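PDB 4R4X: pngf-ii from Elizabethkingia meningoseptica, which acts as a peptide:N-glycosidase, removing N-linked glycans from glycoproteins by hydrolysing the bond that joins the sugar to its asparagine. Local coordinates for residues 380-385 / 406-410; 276-280 / 399-405. One frame throughout, in Å; residues are numbered along the deposited sequence. Where two conformers were deposited one is given.

Contact 1 (380-385 / 406-410)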
loop_
_atom_site.group_PDB
_atom_site.type_symbol
_atom_site.label_atom_id
_atom_site.label_comp_id
_atom_site.label_asym_id
_atom_site.label_seq_id
_atom_site.Cartn_x
_atom_site.Cartn_y
_atom_site.Cartn_z
ATOM N N LEU A 380 6.850 20.656 3.671
ATOM C CA LEU A 380 7.592 21.590 2.818
ATOM C C LEU A 380 8.822 20.903 2.240
ATOM O O LEU A 380 9.744 20.560 2.993
ATOM C CB LEU A 380 8.080 22.792 3.618
ATOM C CG LEU A 380 8.787 23.886 2.806
ATOM C CD1 LEU A 380 7.834 24.522 1.826
ATOM C CD2 LEU A 380 9.381 24.953 3.710
ATOM N N PRO A 381 8.855 20.702 0.907
ATOM C CA PRO A 381 10.038 20.140 0.254
ATOM C C PRO A 381 11.160 21.176 0.227
ATOM O O PRO A 381 10.950 22.263 -0.294
ATOM C CB PRO A 381 9.565 19.857 -1.171
ATOM C CG PRO A 381 8.424 20.795 -1.402
ATOM C CD PRO A 381 7.767 20.995 -0.047
ATOM N N VAL A 382 12.318 20.853 0.799
ATOM C CA VAL A 382 13.398 21.829 0.953
ATOM C C VAL A 382 14.559 21.582 0.000
ATOM O O VAL A 382 15.137 22.523 -0.513
ATOM C CB VAL A 382 13.873 21.951 2.416
ATOM C CG1 VAL A 382 12.794 22.614 3.262
ATOM C CG2 VAL A 382 14.216 20.614 3.016
ATOM N N PHE A 383 14.873 20.315 -0.279
ATOM C CA PHE A 383 15.875 20.009 -1.282
ATOM C C PHE A 383 15.645 18.640 -1.888
ATOM O O PHE A 383 14.977 17.777 -1.306
ATOM C CB PHE A 383 17.306 20.099 -0.731
ATOM C CG PHE A 383 17.583 19.193 0.433
ATOM C CD1 PHE A 383 18.066 17.921 0.241
ATOM C CD2 PHE A 383 17.444 19.661 1.734
ATOM C CE1 PHE A 383 18.320 17.089 1.318
ATOM C CE2 PHE A 383 17.720 18.848 2.824
ATOM C CZ PHE A 383 18.150 17.556 2.610
ATOM N N ASN A 384 16.208 18.466 -3.074
ATOM C CA ASN A 384 16.239 17.175 -3.751
ATOM C C ASN A 384 17.346 17.207 -4.787
ATOM O O ASN A 384 17.231 17.916 -5.794
ATOM C CB ASN A 384 14.907 16.889 -4.419
ATOM C CG ASN A 384 14.762 15.429 -4.814
ATOM O OD1 ASN A 384 15.746 14.717 -5.050
ATOM N ND2 ASN A 384 13.522 14.966 -4.857
ATOM N N THR A 385 18.425 16.473 -4.520
ATOM C CA THR A 385 19.542 16.418 -5.434
ATOM C C THR A 385 19.419 15.321 -6.469
ATOM O O THR A 385 20.199 15.293 -7.397
ATOM C CB THR A 385 20.895 16.234 -4.719
ATOM O OG1 THR A 385 20.997 14.906 -4.175
ATOM C CG2 THR A 385 21.064 17.290 -3.600
ATOM N N VAL A 406 24.854 21.081 0.418
ATOM C CA VAL A 406 23.558 21.617 0.022
ATOM C C VAL A 406 23.047 22.474 1.185
ATOM O O VAL A 406 22.908 21.999 2.286
ATOM C CB VAL A 406 22.520 20.503 -0.260
ATOM C CG1 VAL A 406 21.130 21.107 -0.341
ATOM C CG2 VAL A 406 22.853 19.782 -1.552
ATOM N N GLU A 407 22.751 23.727 0.916
ATOM C CA GLU A 407 22.335 24.661 1.954
ATOM C C GLU A 407 21.110 25.358 1.435
ATOM O O GLU A 407 21.124 25.868 0.305
ATOM C CB GLU A 407 23.463 25.656 2.244
ATOM C CG GLU A 407 23.105 26.731 3.254
ATOM C CD GLU A 407 24.347 27.433 3.792
ATOM O OE1 GLU A 407 24.424 27.626 5.028
ATOM O OE2 GLU A 407 25.255 27.725 2.986
ATOM N N VAL A 408 20.043 25.339 2.230
ATOM C CA VAL A 408 18.755 25.909 1.852
ATOM C C VAL A 408 18.235 26.817 2.981
ATOM O O VAL A 408 18.324 26.447 4.153
ATOM C CB VAL A 408 17.734 24.774 1.599
ATOM C CG1 VAL A 408 16.474 25.289 0.927
ATOM C CG2 VAL A 408 18.364 23.670 0.762
ATOM N N ASP A 409 17.674 27.963 2.612
ATOM C CA ASP A 409 17.046 28.918 3.518
ATOM C C ASP A 409 15.549 28.845 3.186
ATOM O O ASP A 409 15.195 28.748 2.020
ATOM C CB ASP A 409 17.612 30.336 3.221
ATOM C CG ASP A 409 17.130 31.408 4.194
ATOM O OD1 ASP A 409 16.893 31.096 5.379
ATOM O OD2 ASP A 409 17.026 32.603 3.788
ATOM N N PHE A 410 14.689 28.904 4.205
ATOM C CA PHE A 410 13.232 28.927 4.027
ATOM C C PHE A 410 12.582 29.721 5.168
ATOM O O PHE A 410 13.195 29.955 6.222
ATOM C CB PHE A 410 12.658 27.505 3.992
ATOM C CG PHE A 410 13.031 26.675 5.182
ATOM C CD1 PHE A 410 14.219 25.960 5.194
ATOM C CD2 PHE A 410 12.213 26.627 6.302
ATOM C CE1 PHE A 410 14.578 25.208 6.283
ATOM C CE2 PHE A 410 12.578 25.885 7.400
ATOM C CZ PHE A 410 13.764 25.174 7.387
#
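F383 and V382 reach across to V406 and F410 where two antiparallel sheets lie face to face as in a beta-sandwich. Strand 378-384 is an edge strand of one sheet and strand 406-412 of the other. The segments run nearly antiparallel, at 156°, and their axes come within 7.5 Å. No hydrogen bond joins them; the contact is made by packing, mostly of side chains.

A classic beta bulge shapes one side of this interface. V382 and F383 are both opposite G532 of strand 527-537, and the irregularity directs two consecutive side chains into the interface, where a regular strand would offer one. A branched residue and a ring suit these places because both bring apolar bulk to the core.

CG1 of V382 lies over one face of the F410 ring, 4.1 Å from CD1. At the same ring L380 approaches obliquely, its CD2 being 4.2 Å from F410 CB. F383 meets V406 at the base of its ring: V406 CG1 is 4.0 Å from F383 CB and hardly farther from its CG, oblique to the ring. The F383 side chain also packs on V513 and V530. V408 faces the bulge too, but it was deposited in two conformers and its exact methyl contacts are doubtful.

T385 closes the row with a divided role. Its OG1, placed between backbone N and carbonyl carbon (chi1 71°), is hydrogen-bonded to V530 N and W528 O, which ties the polar branch to its own sheet. The other branch turns to the opposite sheet, bringing T385 CG2 to 3.7 Å from V406 CG2.

Contact 2 (276-280 / 399-405)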
loop_
_atom_site.group_PDB
_atom_site.type_symbol
_atom_site.label_atom_id
_atom_site.label_comp_id
_atom_site.label_asym_id
_atom_site.label_seq_id
_atom_site.Cartn_x
_atom_site.Cartn_y
_atom_site.Cartn_z
ATOM N N TYR A 276 21.712 26.128 -8.749
ATOM C CA TYR A 276 22.339 26.069 -7.431
ATOM C C TYR A 276 23.856 25.987 -7.592
ATOM O O TYR A 276 24.360 25.198 -8.380
ATOM C CB TYR A 276 21.848 24.838 -6.624
ATOM C CG TYR A 276 22.518 24.696 -5.259
ATOM C CD1 TYR A 276 22.164 25.520 -4.190
ATOM C CD2 TYR A 276 23.500 23.752 -5.045
ATOM C CE1 TYR A 276 22.781 25.400 -2.946
ATOM C CE2 TYR A 276 24.116 23.613 -3.813
ATOM C CZ TYR A 276 23.766 24.446 -2.768
ATOM O OH TYR A 276 24.384 24.303 -1.559
ATOM N N GLN A 277 24.580 26.793 -6.830
ATOM C CA GLN A 277 26.059 26.794 -6.865
ATOM C C GLN A 277 26.591 26.926 -5.445
ATOM O O GLN A 277 25.986 27.632 -4.634
ATOM C CB GLN A 277 26.558 27.938 -7.758
ATOM C CG GLN A 277 26.268 27.692 -9.225
ATOM C CD GLN A 277 26.693 28.820 -10.154
ATOM O OE1 GLN A 277 26.728 28.646 -11.371
ATOM N NE2 GLN A 277 26.983 29.966 -9.597
ATOM N N ASN A 278 27.689 26.237 -5.113
ATOM C CA ASN A 278 28.160 26.229 -3.730
ATOM C C ASN A 278 29.660 26.432 -3.547
ATOM O O ASN A 278 30.185 26.175 -2.446
ATOM C CB ASN A 278 27.758 24.929 -3.030
ATOM C CG ASN A 278 28.530 23.733 -3.536
ATOM O OD1 ASN A 278 29.396 23.846 -4.421
ATOM N ND2 ASN A 278 28.216 22.568 -2.979
ATOM N N GLY A 279 30.334 26.873 -4.611
ATOM C CA GLY A 279 31.779 27.122 -4.574
ATOM C C GLY A 279 32.641 26.070 -5.257
ATOM O O GLY A 279 33.827 26.287 -5.432
ATOM N N ASN A 280 32.082 24.917 -5.634
ATOM C CA ASN A 280 32.918 23.862 -6.248
ATOM C C ASN A 280 33.149 24.010 -7.759
ATOM O O ASN A 280 33.726 23.134 -8.361
ATOM C CB ASN A 280 32.405 22.445 -5.905
ATOM C CG ASN A 280 31.219 21.987 -6.760
ATOM O OD1 ASN A 280 30.904 20.785 -6.770
ATOM N ND2 ASN A 280 30.540 22.910 -7.441
HETATM N N MSE A 399 27.896 17.761 -5.774
HETATM C CA MSE A 399 28.137 19.018 -5.045
HETATM C C MSE A 399 28.816 18.848 -3.712
HETATM O O MSE A 399 29.209 19.825 -3.093
HETATM C CB MSE A 399 26.827 19.792 -4.848
HETATM C CG MSE A 399 25.816 19.188 -3.888
HETATM SE SE MSE A 399 24.672 17.871 -4.821
HETATM C CE MSE A 399 23.643 19.087 -5.979
ATOM N N PHE A 400 28.983 17.614 -3.267
ATOM C CA PHE A 400 29.400 17.370 -1.898
ATOM C C PHE A 400 30.908 17.354 -1.716
ATOM O O PHE A 400 31.399 17.188 -0.605
ATOM C CB PHE A 400 28.711 16.117 -1.383
ATOM C CG PHE A 400 27.239 16.303 -1.205
ATOM C CD1 PHE A 400 26.759 17.089 -0.167
ATOM C CD2 PHE A 400 26.339 15.721 -2.066
ATOM C CE1 PHE A 400 25.413 17.284 0.000
ATOM C CE2 PHE A 400 24.979 15.898 -1.895
ATOM C CZ PHE A 400 24.512 16.689 -0.865
ATOM N N ASN A 401 31.656 17.611 -2.787
ATOM C CA ASN A 401 33.088 17.889 -2.603
ATOM C C ASN A 401 33.384 19.280 -2.026
ATOM O O ASN A 401 34.525 19.559 -1.691
ATOM C CB ASN A 401 33.905 17.628 -3.865
ATOM C CG ASN A 401 33.656 18.647 -4.967
ATOM O OD1 ASN A 401 34.588 19.011 -5.703
ATOM N ND2 ASN A 401 32.433 19.096 -5.104
ATOM N N SER A 402 32.375 20.143 -1.901
ATOM C CA SER A 402 32.539 21.419 -1.212
ATOM C C SER A 402 32.007 21.240 0.192
ATOM O O SER A 402 30.957 20.622 0.369
ATOM C CB SER A 402 31.745 22.535 -1.881
ATOM O OG SER A 402 31.553 23.629 -0.989
ATOM N N ASP A 403 32.687 21.836 1.171
ATOM C CA ASP A 403 32.187 21.839 2.553
ATOM C C ASP A 403 30.785 22.462 2.678
ATOM O O ASP A 403 30.068 22.143 3.618
ATOM C CB ASP A 403 33.162 22.560 3.498
ATOM C CG ASP A 403 32.723 22.472 4.966
ATOM O OD1 ASP A 403 32.832 21.388 5.570
ATOM O OD2 ASP A 403 32.228 23.475 5.506
ATOM N N LYS A 404 30.394 23.342 1.749
ATOM C CA LYS A 404 29.066 23.968 1.802
ATOM C C LYS A 404 27.937 22.958 1.513
ATOM O O LYS A 404 26.817 23.124 1.982
ATOM C CB LYS A 404 28.953 25.137 0.819
ATOM C CG LYS A 404 27.570 25.779 0.817
ATOM C CD LYS A 404 27.525 27.149 0.136
ATOM C CE LYS A 404 26.163 27.404 -0.512
ATOM N NZ LYS A 404 26.088 28.774 -1.105
ATOM N N GLY A 405 28.237 21.919 0.742
ATOM C CA GLY A 405 27.254 20.875 0.450
ATOM C C GLY A 405 25.995 21.479 -0.137
ATOM O O GLY A 405 26.066 22.303 -1.070
HETATM O O HOH W 1 28.203 29.406 -2.897
HETATM O O HOH W 2 33.875 20.304 -8.274
#
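Both N-H groups of the N278 side-chain amide are spent on the other loop: ND2 lies 2.9 Å from M399 O and 2.9 Å from G405 O, with both acceptors in the amide plane. Asparagine suits this buried place because its planar NH2 can bridge the two ends of segment 399-405. The bond to G405 is nearly straight (173°), and that to M399 more bent (154°). Y276 OH also donates to G405 O, at 2.7 Å, so two donors grip this carbonyl.

Two small turns shape the loops. N278 OD1 accepts from N280 N in an Asx turn, while S402 OG accepts from K404 N in an ST turn and donates to N278 O at 3.2 Å. The aliphatic part of K404, its CG anti to the backbone N, runs past N278 CB with a bend at chi3.

Toward solvent, N401 ND2 meets a lone pair of N280 OD1, which is also hydrogen-bonded to Y284 OH, at 2.8 Å, the two amide planes 61° apart, and a water links N280 O to N401 OD1.

Beside strand 406-412, M399 packs on V406, while D403 forms a salt bridge with K514 of strand 507-514.

Contact 1 belongs to the apolar core between two sheets, whereas contact 2 is a partly buried junction of loops at the periphery, their centres about 14 Å apart. The two meet where segment 399-405 runs straight into strand 406-412: Y276 OH is 3.0 Å from E407 N, a probable hydrogen bond, and the F400 ring brings CZ to 3.6 Å from V406 CG2. V406 therefore packs against both strand 378-384 and the loop preceding its own strand. Chemistry follows position. Branched aliphatic and aromatic residues fill the interior without cross-strand hydrogen bonds, while in the loops N278, S402 and Y276 bind backbone carbonyls, N280 pairs with N401 side chain to side chain, and waters take part.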